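Local coordinates for protein sugar kinase, pfkB family (Thermotoga maritima, PDB 2AJR) that probably transfers phosphate from ATP to a sugar phosphate such as fructose phosphate, as a kinase of the pfkB (ribokinase-like) family, at residues G154-G159 / P185-R190; V17-A22 / N166-L171; G51-N56 / K202-G207; V181-T184 / R190-E193. One frame throughout, in Å; residues are numbered along the deposited sequence.

Contact 1 of 4, residues G154-G159 / P185-R190; sequences GSIPPG and PRLLER
Two neighbouring crossovers of the ribokinase-like alpha/beta fold meet where I156, in the loop after strand 149-153, packs on L187 of helix 185-193. The touching pair is one branch from each side: I156 CG1 lies 3.8 Å from L187 CD1, and the two side chains cross obliquely. L187 holds CD1 anti to its own CA (chi2 -174°), which sends that methyl outward from the helix and into the loop. The same methyl passes the loop backbone, 4.2 Å from G154 O and 4.4 Å from S155 CA, both distances of plain van der Waals packing. I156 is less relaxed: its chi2 of -32° leaves CD1 well away from a staggered position, and this side chain also packs on L19. At G154 the backbone takes a conformation in which a CB would collide with the preceding carbonyl oxygen, which suits the residue found there. Further along the loop P158 rests on K45 of the second subunit, while on the helix R186 NH1 forms a salt bridge with E162 OE1. Since the loop and the helix meet almost wholly through carbon, with G154 O merely at packing distance, their fit depends on shape rather than on directional bonds.

Contact 2 of 4, residues V17-A22 / N166-L171; sequences VTLNPA and NELVRL
The amide nitrogen ND2 of N20 is gripped by two oxygens, P124 O and S155 OG, which probably steadies the turn after strand 14-18, where V17 and L19 pack on L168 of helix 164-174. This is the sheet-to-helix layer of the ribokinase-like fold: an inner parallel strand with a helix laid over one side. The contact is small, 75 Å² in all, and L168 supplies more than half of it. Its side chain has CG beside the backbone N (chi1 -69°) and CD1 nearly anti to CA, an extended shape that carries CD1 down toward the sheet while CD2 stays farther off. Helix 130-144 packs against the same residues, F136 on L19 and L168, Y140 on V17. The hydroxyl of Y140 also bonds to L168 O, tying the two helices together at the residue that carries the packing. All three touching residues are buried, and none brings a polar group to the interface. The meeting point itself is a nearly equilateral triangle of methyls: L168 CD1 is 4.4 Å from V17 CG1 and 4.4 Å from L19 CD1, while V17 CG1 and L19 CD1 stand 4.8 Å apart.

Contact 3 of 4, residues G51-N56 / K202-G207; sequences GGKGIN and KPDLRG. With ACT (acetate ion), chain D.
The guanidinium of R206 meets K53 CE at its edge, near the plane, with NH1 4.0 Å from that carbon, while D204 OD1 sits over the centre of one face. OD1 is 3.1 Å above the plane, so its salt bridge with NH1 rests on charge alone. The same oxygen accepts from R206 N at 3.2 Å, forming an Asx turn. K53 and R206 come from opposite directions, and K53 NZ stops 4.0 Å from R206 NH2. Their closeness is probably eased by the salt bridges of K53 NZ to D273 OD1 and E182 OE1. With a methionine in place of K53, D273 and E182 would probably be left close together without their shared cation. An acetate, probably from the crystallisation liquor, has its CH3 4.0 Å from K53 CG, and its OXT takes a weak bond of 3.3 Å from N56 ND2, which also bonds to D273 OD2. GGKGIN fits the glycine-rich pfkB signature, which in ribokinase lines the sugar site and may do so here; the side chain of R206 is about 12 Å from the bound magnesium ion. Helix 53-63, N-capped by G52, faces the loop after strand 200-201, where P203 and L205 lean on helix 185-193.

Contact 4 of 4, residues V181-T184 / R190-E193; sequences VEQT and RIYE
Within 190-193, the terminal methyl of I191, CD1, is the atom that meets both V181 and Q183 on the strand side. V181 meets it tip to tip, CG1 to CD1 at 3.9 Å. Q183 runs across it at about a right angle, and OE1 comes to 3.3 Å from I191 CD1, a close approach of a carbonyl oxygen to a methyl that is no hydrogen bond. The valine is set for this by its rotation: CG1 is anti to the backbone N (chi1 172°) and reaches up from the sheet. L188, one turn earlier on the helix, packs on the same two residues. Around these side chains, C165 of helix 164-174 also packs on both Q183 and I191, V169 of the same helix on V181, and P198 on V181 and I191. In the second shell, the bond from Q183 NE2 to G154 O probably sets the turn of the amide, with OE1 on the isoleucine side. The helix is tied to its neighbour as well, R190 O accepting from N166 ND2. Backbone bonds join V181 to V200 and K202. Strand 178-182, helix 185-193 and parallel strand 200-201 thus form a beta-alpha-beta crossover, with I191 and L188 packing the helix onto its first strand, an arrangement at home in the ribokinase-like fold.

How the contacts relate
All four contacts gather round the parallel part of the ten-stranded sheet. Contacts 1 and 4 are closest, their centres about 7 Å apart; both use helix 185-193 and share R190. Contact 2 lies about 9 Å from contact 1 and places the preceding helix, 164-174, on the same layer. Contact 3, about 11 to 12 Å from the other centres, lies about 3 Å from the centre of the chain. Along the sequence contacts 1 and 4 are nested within the loop that contact 3 closes, while contacts 2 and 3 alternate. Contacts 1, 2 and 4 thus form apolar packing on one part of the sheet, and contact 3 the polar surface beside it.

Contact 1 of 4, residues G154-G159 / P185-R190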
loop_
_atom_site.group_PDB
_atom_site.type_symbol
_atom_site.label_atom_id
_atom_site.label_comp_id
_atom_site.label_asym_id
_atom_site.label_seq_id
_atom_site.Cartn_x
_atom_site.Cartn_y
_atom_site.Cartn_z
ATOM N N GLY A 154 -8.242 2.363 -19.814
ATOM C CA GLY A 154 -7.756 2.847 -18.543
ATOM C C GLY A 154 -7.129 4.217 -18.643
ATOM O O GLY A 154 -7.050 4.811 -19.707
ATOM N N SER A 155 -6.631 4.682 -17.513
ATOM C CA SER A 155 -6.107 6.020 -17.399
ATOM C C SER A 155 -4.752 6.235 -18.078
ATOM O O SER A 155 -4.059 5.298 -18.444
ATOM C CB SER A 155 -5.969 6.367 -15.912
ATOM O OG SER A 155 -5.047 5.479 -15.270
ATOM N N ILE A 156 -4.410 7.519 -18.175
ATOM C CA ILE A 156 -3.161 8.054 -18.697
ATOM C C ILE A 156 -2.332 8.420 -17.473
ATOM O O ILE A 156 -2.889 8.908 -16.499
ATOM C CB ILE A 156 -3.459 9.372 -19.493
ATOM C CG1 ILE A 156 -4.165 9.062 -20.804
ATOM C CG2 ILE A 156 -2.209 10.163 -19.792
ATOM C CD1 ILE A 156 -3.758 7.732 -21.393
ATOM N N PRO A 157 -1.011 8.182 -17.501
ATOM C CA PRO A 157 -0.205 8.683 -16.398
ATOM C C PRO A 157 0.066 10.176 -16.574
ATOM O O PRO A 157 -0.059 10.686 -17.679
ATOM C CB PRO A 157 1.091 7.879 -16.524
ATOM C CG PRO A 157 1.220 7.626 -17.977
ATOM C CD PRO A 157 -0.190 7.458 -18.491
ATOM N N PRO A 158 0.391 10.882 -15.481
ATOM C CA PRO A 158 0.714 12.302 -15.542
ATOM C C PRO A 158 1.847 12.614 -16.515
ATOM O O PRO A 158 2.791 11.837 -16.641
ATOM C CB PRO A 158 1.154 12.645 -14.104
ATOM C CG PRO A 158 0.637 11.601 -13.263
ATOM C CD PRO A 158 0.405 10.372 -14.099
ATOM N N GLY A 159 1.742 13.756 -17.183
ATOM C CA GLY A 159 2.769 14.210 -18.115
ATOM C C GLY A 159 2.503 13.800 -19.550
ATOM O O GLY A 159 3.226 14.219 -20.456
ATOM N N PRO A 185 -14.978 9.599 -19.705
ATOM C CA PRO A 185 -15.528 10.566 -20.653
ATOM C C PRO A 185 -14.515 11.580 -21.162
ATOM O O PRO A 185 -14.433 11.824 -22.368
ATOM C CB PRO A 185 -16.612 11.262 -19.835
ATOM C CG PRO A 185 -17.072 10.208 -18.915
ATOM C CD PRO A 185 -15.839 9.466 -18.518
ATOM N N ARG A 186 -13.742 12.147 -20.245
ATOM C CA ARG A 186 -12.788 13.194 -20.582
ATOM C C ARG A 186 -11.830 12.699 -21.645
ATOM O O ARG A 186 -11.630 13.349 -22.660
ATOM C CB ARG A 186 -12.019 13.630 -19.336
ATOM C CG ARG A 186 -11.463 15.033 -19.443
ATOM C CD ARG A 186 -11.550 15.795 -18.115
ATOM N NE ARG A 186 -10.663 16.962 -18.117
ATOM C CZ ARG A 186 -9.334 16.910 -17.966
ATOM N NH1 ARG A 186 -8.701 15.744 -17.795
ATOM N NH2 ARG A 186 -8.627 18.038 -17.990
ATOM N N LEU A 187 -11.262 11.522 -21.437
ATOM C CA LEU A 187 -10.404 10.946 -22.458
ATOM C C LEU A 187 -11.185 10.571 -23.739
ATOM O O LEU A 187 -10.671 10.774 -24.840
ATOM C CB LEU A 187 -9.598 9.760 -21.895
ATOM C CG LEU A 187 -8.767 10.055 -20.628
ATOM C CD1 LEU A 187 -7.884 8.870 -20.218
ATOM C CD2 LEU A 187 -7.907 11.295 -20.777
ATOM N N LEU A 188 -12.413 10.068 -23.618
ATOM C CA LEU A 188 -13.180 9.677 -24.813
ATOM C C LEU A 188 -13.584 10.874 -25.673
ATOM O O LEU A 188 -13.621 10.791 -26.895
ATOM C CB LEU A 188 -14.448 8.891 -24.444
ATOM C CG LEU A 188 -14.268 7.445 -23.996
ATOM C CD1 LEU A 188 -15.615 6.811 -23.720
ATOM C CD2 LEU A 188 -13.497 6.658 -25.070
ATOM N N GLU A 189 -13.936 11.970 -25.015
ATOM C CA GLU A 189 -14.162 13.267 -25.675
ATOM C C GLU A 189 -13.008 13.589 -26.650
ATOM O O GLU A 189 -13.186 14.054 -27.774
ATOM C CB GLU A 189 -14.229 14.358 -24.591
ATOM C CG GLU A 189 -15.335 15.376 -24.766
ATOM C CD GLU A 189 -16.538 15.116 -23.875
ATOM O OE1 GLU A 189 -16.355 14.996 -22.640
ATOM O OE2 GLU A 189 -17.666 15.062 -24.413
ATOM N N ARG A 190 -11.805 13.304 -26.187
ATOM C CA ARG A 190 -10.591 13.623 -26.914
ATOM C C ARG A 190 -10.451 12.695 -28.132
ATOM O O ARG A 190 -10.041 13.127 -29.211
ATOM C CB ARG A 190 -9.439 13.479 -25.928
ATOM C CG ARG A 190 -8.410 14.538 -25.893
ATOM C CD ARG A 190 -8.869 15.970 -26.132
ATOM N NE ARG A 190 -7.839 16.557 -26.992
ATOM C CZ ARG A 190 -6.624 16.921 -26.580
ATOM N NH1 ARG A 190 -6.285 16.836 -25.297
ATOM N NH2 ARG A 190 -5.748 17.409 -27.452
#

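Contact 2 of 4, residues V17-A22 / N166-L171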
loop_
_atom_site.group_PDB
_atom_site.type_symbol
_atom_site.label_atom_id
_atom_site.label_comp_id
_atom_site.label_asym_id
_atom_site.label_seq_id
_atom_site.Cartn_x
_atom_site.Cartn_y
_atom_site.Cartn_z
ATOM N N VAL A 17 -3.110 -2.042 -24.610
ATOM C CA VAL A 17 -2.368 -0.862 -24.223
ATOM C C VAL A 17 -2.849 -0.436 -22.854
ATOM O O VAL A 17 -4.032 -0.224 -22.657
ATOM C CB VAL A 17 -2.642 0.275 -25.189
ATOM C CG1 VAL A 17 -2.063 1.606 -24.644
ATOM C CG2 VAL A 17 -2.100 -0.085 -26.577
ATOM N N THR A 18 -1.923 -0.308 -21.916
ATOM C CA THR A 18 -2.224 0.121 -20.550
ATOM C C THR A 18 -1.203 1.191 -20.207
ATOM O O THR A 18 -0.115 0.895 -19.730
ATOM C CB THR A 18 -2.080 -1.052 -19.554
ATOM O OG1 THR A 18 -2.873 -2.159 -19.999
ATOM C CG2 THR A 18 -2.481 -0.630 -18.154
ATOM N N LEU A 19 -1.528 2.439 -20.482
ATOM C CA LEU A 19 -0.565 3.498 -20.301
ATOM C C LEU A 19 -0.233 3.699 -18.837
ATOM O O LEU A 19 0.854 4.195 -18.517
ATOM C CB LEU A 19 -1.057 4.792 -20.946
ATOM C CG LEU A 19 -1.171 4.720 -22.473
ATOM C CD1 LEU A 19 -1.312 6.112 -23.063
ATOM C CD2 LEU A 19 0.027 4.003 -23.095
ATOM N N ASN A 20 -1.151 3.299 -17.957
ATOM C CA ASN A 20 -0.991 3.474 -16.512
ATOM C C ASN A 20 -1.223 2.162 -15.740
ATOM O O ASN A 20 -2.195 2.026 -15.013
ATOM C CB ASN A 20 -1.946 4.570 -16.036
ATOM C CG ASN A 20 -1.505 5.222 -14.710
ATOM O OD1 ASN A 20 -0.427 4.941 -14.189
ATOM N ND2 ASN A 20 -2.358 6.104 -14.167
ATOM N N PRO A 21 -0.307 1.200 -15.869
ATOM C CA PRO A 21 -0.476 -0.069 -15.169
ATOM C C PRO A 21 -0.429 0.075 -13.672
ATOM O O PRO A 21 0.054 1.086 -13.169
ATOM C CB PRO A 21 0.758 -0.873 -15.588
ATOM C CG PRO A 21 1.286 -0.189 -16.785
ATOM C CD PRO A 21 0.968 1.245 -16.602
ATOM N N ALA A 22 -0.890 -0.947 -12.953
ATOM C CA ALA A 22 -0.789 -0.932 -11.498
ATOM C C ALA A 22 -0.548 -2.327 -10.946
ATOM O O ALA A 22 -0.921 -3.307 -11.566
ATOM C CB ALA A 22 -2.035 -0.320 -10.894
ATOM N N ASN A 166 -6.339 9.667 -28.967
ATOM C CA ASN A 166 -6.803 9.921 -30.303
ATOM C C ASN A 166 -5.765 9.379 -31.282
ATOM O O ASN A 166 -6.110 8.666 -32.212
ATOM C CB ASN A 166 -7.048 11.419 -30.506
ATOM C CG ASN A 166 -7.727 11.719 -31.804
ATOM O OD1 ASN A 166 -7.146 11.561 -32.874
ATOM N ND2 ASN A 166 -8.979 12.145 -31.724
ATOM N N GLU A 167 -4.489 9.682 -31.055
ATOM C CA GLU A 167 -3.457 9.256 -31.999
ATOM C C GLU A 167 -3.427 7.737 -32.067
ATOM O O GLU A 167 -3.259 7.176 -33.136
ATOM C CB GLU A 167 -2.071 9.822 -31.647
ATOM C CG GLU A 167 -1.050 9.774 -32.794
ATOM N N LEU A 168 -3.624 7.079 -30.931
ATOM C CA LEU A 168 -3.550 5.618 -30.865
ATOM C C LEU A 168 -4.657 4.942 -31.649
ATOM O O LEU A 168 -4.421 3.924 -32.307
ATOM C CB LEU A 168 -3.611 5.135 -29.413
ATOM C CG LEU A 168 -2.362 5.484 -28.606
ATOM C CD1 LEU A 168 -2.562 5.138 -27.144
ATOM C CD2 LEU A 168 -1.141 4.787 -29.186
ATOM N N VAL A 169 -5.865 5.490 -31.551
ATOM C CA VAL A 169 -7.010 4.978 -32.305
ATOM C C VAL A 169 -6.787 5.230 -33.789
ATOM O O VAL A 169 -7.083 4.384 -34.638
ATOM C CB VAL A 169 -8.326 5.660 -31.860
ATOM C CG1 VAL A 169 -9.460 5.365 -32.839
ATOM C CG2 VAL A 169 -8.699 5.240 -30.433
ATOM N N ARG A 170 -6.246 6.405 -34.087
ATOM C CA ARG A 170 -6.074 6.843 -35.456
ATOM C C ARG A 170 -5.074 5.949 -36.175
ATOM O O ARG A 170 -5.342 5.439 -37.259
ATOM C CB ARG A 170 -5.614 8.304 -35.478
ATOM C CG ARG A 170 -5.915 9.030 -36.789
ATOM C CD ARG A 170 -4.955 10.189 -36.989
ATOM N NE ARG A 170 -3.599 9.686 -37.207
ATOM C CZ ARG A 170 -2.492 10.420 -37.160
ATOM N NH1 ARG A 170 -2.547 11.723 -36.898
ATOM N NH2 ARG A 170 -1.316 9.845 -37.376
ATOM N N LEU A 171 -3.916 5.763 -35.558
ATOM C CA LEU A 171 -2.894 4.890 -36.103
ATOM C C LEU A 171 -3.443 3.480 -36.336
ATOM O O LEU A 171 -3.228 2.901 -37.404
ATOM C CB LEU A 171 -1.700 4.845 -35.156
ATOM C CG LEU A 171 -0.891 6.142 -35.064
ATOM C CD1 LEU A 171 -0.104 6.210 -33.751
ATOM C CD2 LEU A 171 0.032 6.248 -36.258
#

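Contact 3 of 4, residues G51-N56 / K202-G207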
loop_
_atom_site.group_PDB
_atom_site.type_symbol
_atom_site.label_atom_id
_atom_site.label_comp_id
_atom_site.label_asym_id
_atom_site.label_seq_id
_atom_site.Cartn_x
_atom_site.Cartn_y
_atom_site.Cartn_z
ATOM N N GLY A 51 -2.124 -5.391 -12.587
ATOM C CA GLY A 51 -3.383 -4.763 -12.913
ATOM C C GLY A 51 -3.228 -3.584 -13.854
ATOM O O GLY A 51 -2.175 -3.389 -14.459
ATOM N N GLY A 52 -4.283 -2.787 -13.967
ATOM C CA GLY A 52 -4.424 -1.856 -15.075
ATOM C C GLY A 52 -5.356 -2.522 -16.060
ATOM O O GLY A 52 -5.277 -3.726 -16.277
ATOM N N LYS A 53 -6.247 -1.750 -16.652
ATOM C CA LYS A 53 -7.345 -2.340 -17.415
ATOM C C LYS A 53 -6.882 -3.232 -18.579
ATOM O O LYS A 53 -7.386 -4.339 -18.738
ATOM C CB LYS A 53 -8.318 -1.245 -17.870
ATOM C CG LYS A 53 -9.019 -0.587 -16.659
ATOM C CD LYS A 53 -10.171 0.385 -17.019
ATOM C CE LYS A 53 -11.424 0.079 -16.187
ATOM N NZ LYS A 53 -12.110 -1.229 -16.649
ATOM N N GLY A 54 -5.910 -2.777 -19.358
ATOM C CA GLY A 54 -5.445 -3.536 -20.512
ATOM C C GLY A 54 -4.665 -4.783 -20.123
ATOM O O GLY A 54 -4.720 -5.820 -20.798
ATOM N N ILE A 55 -3.932 -4.677 -19.025
ATOM C CA ILE A 55 -3.207 -5.802 -18.482
ATOM C C ILE A 55 -4.169 -6.883 -17.993
ATOM O O ILE A 55 -3.924 -8.068 -18.212
ATOM C CB ILE A 55 -2.225 -5.332 -17.380
ATOM C CG1 ILE A 55 -1.045 -4.623 -18.062
ATOM C CG2 ILE A 55 -1.741 -6.504 -16.525
ATOM C CD1 ILE A 55 0.111 -4.317 -17.155
ATOM N N ASN A 56 -5.267 -6.470 -17.353
ATOM C CA ASN A 56 -6.281 -7.418 -16.885
ATOM C C ASN A 56 -6.952 -8.084 -18.102
ATOM O O ASN A 56 -7.309 -9.264 -18.049
ATOM C CB ASN A 56 -7.360 -6.756 -15.997
ATOM C CG ASN A 56 -6.838 -6.231 -14.640
ATOM O OD1 ASN A 56 -5.955 -6.804 -13.993
ATOM N ND2 ASN A 56 -7.448 -5.147 -14.188
ATOM N N LYS A 202 -16.713 1.328 -24.747
ATOM C CA LYS A 202 -17.383 1.050 -23.479
ATOM C C LYS A 202 -16.904 2.102 -22.486
ATOM O O LYS A 202 -15.856 1.962 -21.887
ATOM C CB LYS A 202 -17.084 -0.378 -23.000
ATOM C CG LYS A 202 -17.582 -0.670 -21.610
ATOM C CD LYS A 202 -17.988 -2.105 -21.426
ATOM C CE LYS A 202 -18.110 -2.440 -19.936
ATOM N NZ LYS A 202 -19.184 -1.655 -19.302
ATOM N N PRO A 203 -17.647 3.192 -22.358
ATOM C CA PRO A 203 -17.165 4.250 -21.502
ATOM C C PRO A 203 -17.128 3.824 -20.045
ATOM O O PRO A 203 -17.982 3.058 -19.600
ATOM C CB PRO A 203 -18.189 5.367 -21.695
ATOM C CG PRO A 203 -18.979 4.987 -22.859
ATOM C CD PRO A 203 -18.943 3.526 -22.964
ATOM N N ASP A 204 -16.121 4.315 -19.337
ATOM C CA ASP A 204 -15.978 4.097 -17.923
ATOM C C ASP A 204 -16.639 5.265 -17.216
ATOM O O ASP A 204 -16.113 6.366 -17.213
ATOM C CB ASP A 204 -14.505 4.037 -17.550
ATOM C CG ASP A 204 -14.286 3.869 -16.061
ATOM O OD1 ASP A 204 -15.270 3.600 -15.312
ATOM O OD2 ASP A 204 -13.114 3.989 -15.650
ATOM N N LEU A 205 -17.786 5.014 -16.605
ATOM C CA LEU A 205 -18.564 6.075 -16.023
ATOM C C LEU A 205 -18.412 6.160 -14.527
ATOM O O LEU A 205 -18.981 7.064 -13.922
ATOM C CB LEU A 205 -20.022 5.900 -16.398
ATOM C CG LEU A 205 -20.305 6.009 -17.893
ATOM C CD1 LEU A 205 -21.746 5.622 -18.166
ATOM C CD2 LEU A 205 -19.991 7.424 -18.416
ATOM N N ARG A 206 -17.613 5.270 -13.936
ATOM C CA ARG A 206 -17.379 5.279 -12.493
ATOM C C ARG A 206 -16.935 6.636 -11.974
ATOM O O ARG A 206 -15.903 7.174 -12.392
ATOM C CB ARG A 206 -16.324 4.229 -12.084
ATOM C CG ARG A 206 -16.916 3.006 -11.385
ATOM C CD ARG A 206 -15.977 1.779 -11.424
ATOM N NE ARG A 206 -16.035 1.090 -12.724
ATOM C CZ ARG A 206 -15.028 0.968 -13.600
ATOM N NH1 ARG A 206 -13.810 1.479 -13.355
ATOM N NH2 ARG A 206 -15.245 0.314 -14.747
ATOM N N GLY A 207 -17.711 7.168 -11.038
ATOM C CA GLY A 207 -17.396 8.431 -10.371
ATOM C C GLY A 207 -17.554 9.665 -11.239
ATOM O O GLY A 207 -16.979 10.711 -10.931
HETATM C C ACT D . -7.036 -1.535 -11.793
HETATM O O ACT D . -6.451 -0.948 -10.791
HETATM O OXT ACT D . -7.079 -2.810 -11.824
HETATM C CH3 ACT D . -7.620 -0.776 -12.951
#

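Contact 4 of 4, residues V181-T184 / R190-E193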
loop_
_atom_site.group_PDB
_atom_site.type_symbol
_atom_site.label_atom_id
_atom_site.label_comp_id
_atom_site.label_asym_id
_atom_site.label_seq_id
_atom_site.Cartn_x
_atom_site.Cartn_y
_atom_site.Cartn_z
ATOM N N VAL A 181 -12.188 0.408 -27.136
ATOM C CA VAL A 181 -11.749 1.363 -26.114
ATOM C C VAL A 181 -12.641 1.342 -24.882
ATOM O O VAL A 181 -13.859 1.337 -25.005
ATOM C CB VAL A 181 -11.704 2.803 -26.658
ATOM C CG1 VAL A 181 -11.450 3.774 -25.525
ATOM C CG2 VAL A 181 -10.636 2.942 -27.730
ATOM N N GLU A 182 -12.025 1.325 -23.700
ATOM C CA GLU A 182 -12.730 1.582 -22.428
ATOM C C GLU A 182 -12.012 2.704 -21.669
ATOM O O GLU A 182 -10.965 2.474 -21.087
ATOM C CB GLU A 182 -12.846 0.310 -21.548
ATOM C CG GLU A 182 -13.624 0.545 -20.208
ATOM C CD GLU A 182 -13.679 -0.673 -19.255
ATOM O OE1 GLU A 182 -12.753 -1.524 -19.262
ATOM O OE2 GLU A 182 -14.666 -0.766 -18.490
ATOM N N GLN A 183 -12.562 3.916 -21.673
ATOM C CA GLN A 183 -11.933 5.049 -20.985
ATOM C C GLN A 183 -12.965 6.006 -20.440
ATOM O O GLN A 183 -14.114 5.957 -20.830
ATOM C CB GLN A 183 -10.981 5.791 -21.922
ATOM C CG GLN A 183 -9.751 4.960 -22.254
ATOM C CD GLN A 183 -8.667 5.707 -23.034
ATOM O OE1 GLN A 183 -8.929 6.299 -24.075
ATOM N NE2 GLN A 183 -7.428 5.636 -22.541
ATOM N N THR A 184 -12.538 6.885 -19.544
ATOM C CA THR A 184 -13.416 7.866 -18.931
ATOM C C THR A 184 -13.854 8.912 -19.971
ATOM O O THR A 184 -13.203 9.080 -21.014
ATOM C CB THR A 184 -12.731 8.565 -17.724
ATOM O OG1 THR A 184 -11.605 9.332 -18.180
ATOM C CG2 THR A 184 -12.275 7.526 -16.671
ATOM N N ARG A 190 -11.805 13.304 -26.187
ATOM C CA ARG A 190 -10.591 13.623 -26.914
ATOM C C ARG A 190 -10.451 12.695 -28.132
ATOM O O ARG A 190 -10.041 13.127 -29.211
ATOM C CB ARG A 190 -9.439 13.479 -25.928
ATOM C CG ARG A 190 -8.410 14.538 -25.893
ATOM C CD ARG A 190 -8.869 15.970 -26.132
ATOM N NE ARG A 190 -7.839 16.557 -26.992
ATOM C CZ ARG A 190 -6.624 16.921 -26.580
ATOM N NH1 ARG A 190 -6.285 16.836 -25.297
ATOM N NH2 ARG A 190 -5.748 17.409 -27.452
ATOM N N ILE A 191 -10.859 11.435 -27.957
ATOM C CA ILE A 191 -10.926 10.453 -29.049
ATOM C C ILE A 191 -12.006 10.796 -30.081
ATOM O O ILE A 191 -11.764 10.737 -31.285
ATOM C CB ILE A 191 -11.206 9.028 -28.503
ATOM C CG1 ILE A 191 -9.966 8.483 -27.785
ATOM C CG2 ILE A 191 -11.666 8.076 -29.624
ATOM C CD1 ILE A 191 -10.234 7.240 -26.925
ATOM N N TYR A 192 -13.195 11.145 -29.618
ATOM C CA TYR A 192 -14.304 11.443 -30.545
ATOM C C TYR A 192 -14.170 12.799 -31.248
ATOM O O TYR A 192 -14.979 13.110 -32.114
ATOM C CB TYR A 192 -15.680 11.242 -29.883
ATOM C CG TYR A 192 -16.012 9.771 -29.818
ATOM C CD1 TYR A 192 -15.526 8.983 -28.778
ATOM C CD2 TYR A 192 -16.741 9.148 -30.820
ATOM C CE1 TYR A 192 -15.772 7.618 -28.723
ATOM C CE2 TYR A 192 -17.006 7.767 -30.773
ATOM C CZ TYR A 192 -16.509 7.012 -29.716
ATOM O OH TYR A 192 -16.737 5.659 -29.617
ATOM N N GLU A 193 -13.161 13.591 -30.874
ATOM C CA GLU A 193 -12.682 14.686 -31.718
ATOM C C GLU A 193 -12.193 14.096 -33.038
ATOM O O GLU A 193 -12.713 14.369 -34.087
ATOM C CB GLU A 193 -11.487 15.454 -31.085
ATOM C CG GLU A 193 -11.746 16.294 -29.818
ATOM C CD GLU A 193 -10.513 17.113 -29.351
ATOM O OE1 GLU A 193 -9.491 17.170 -30.064
ATOM O OE2 GLU A 193 -10.563 17.720 -28.258
#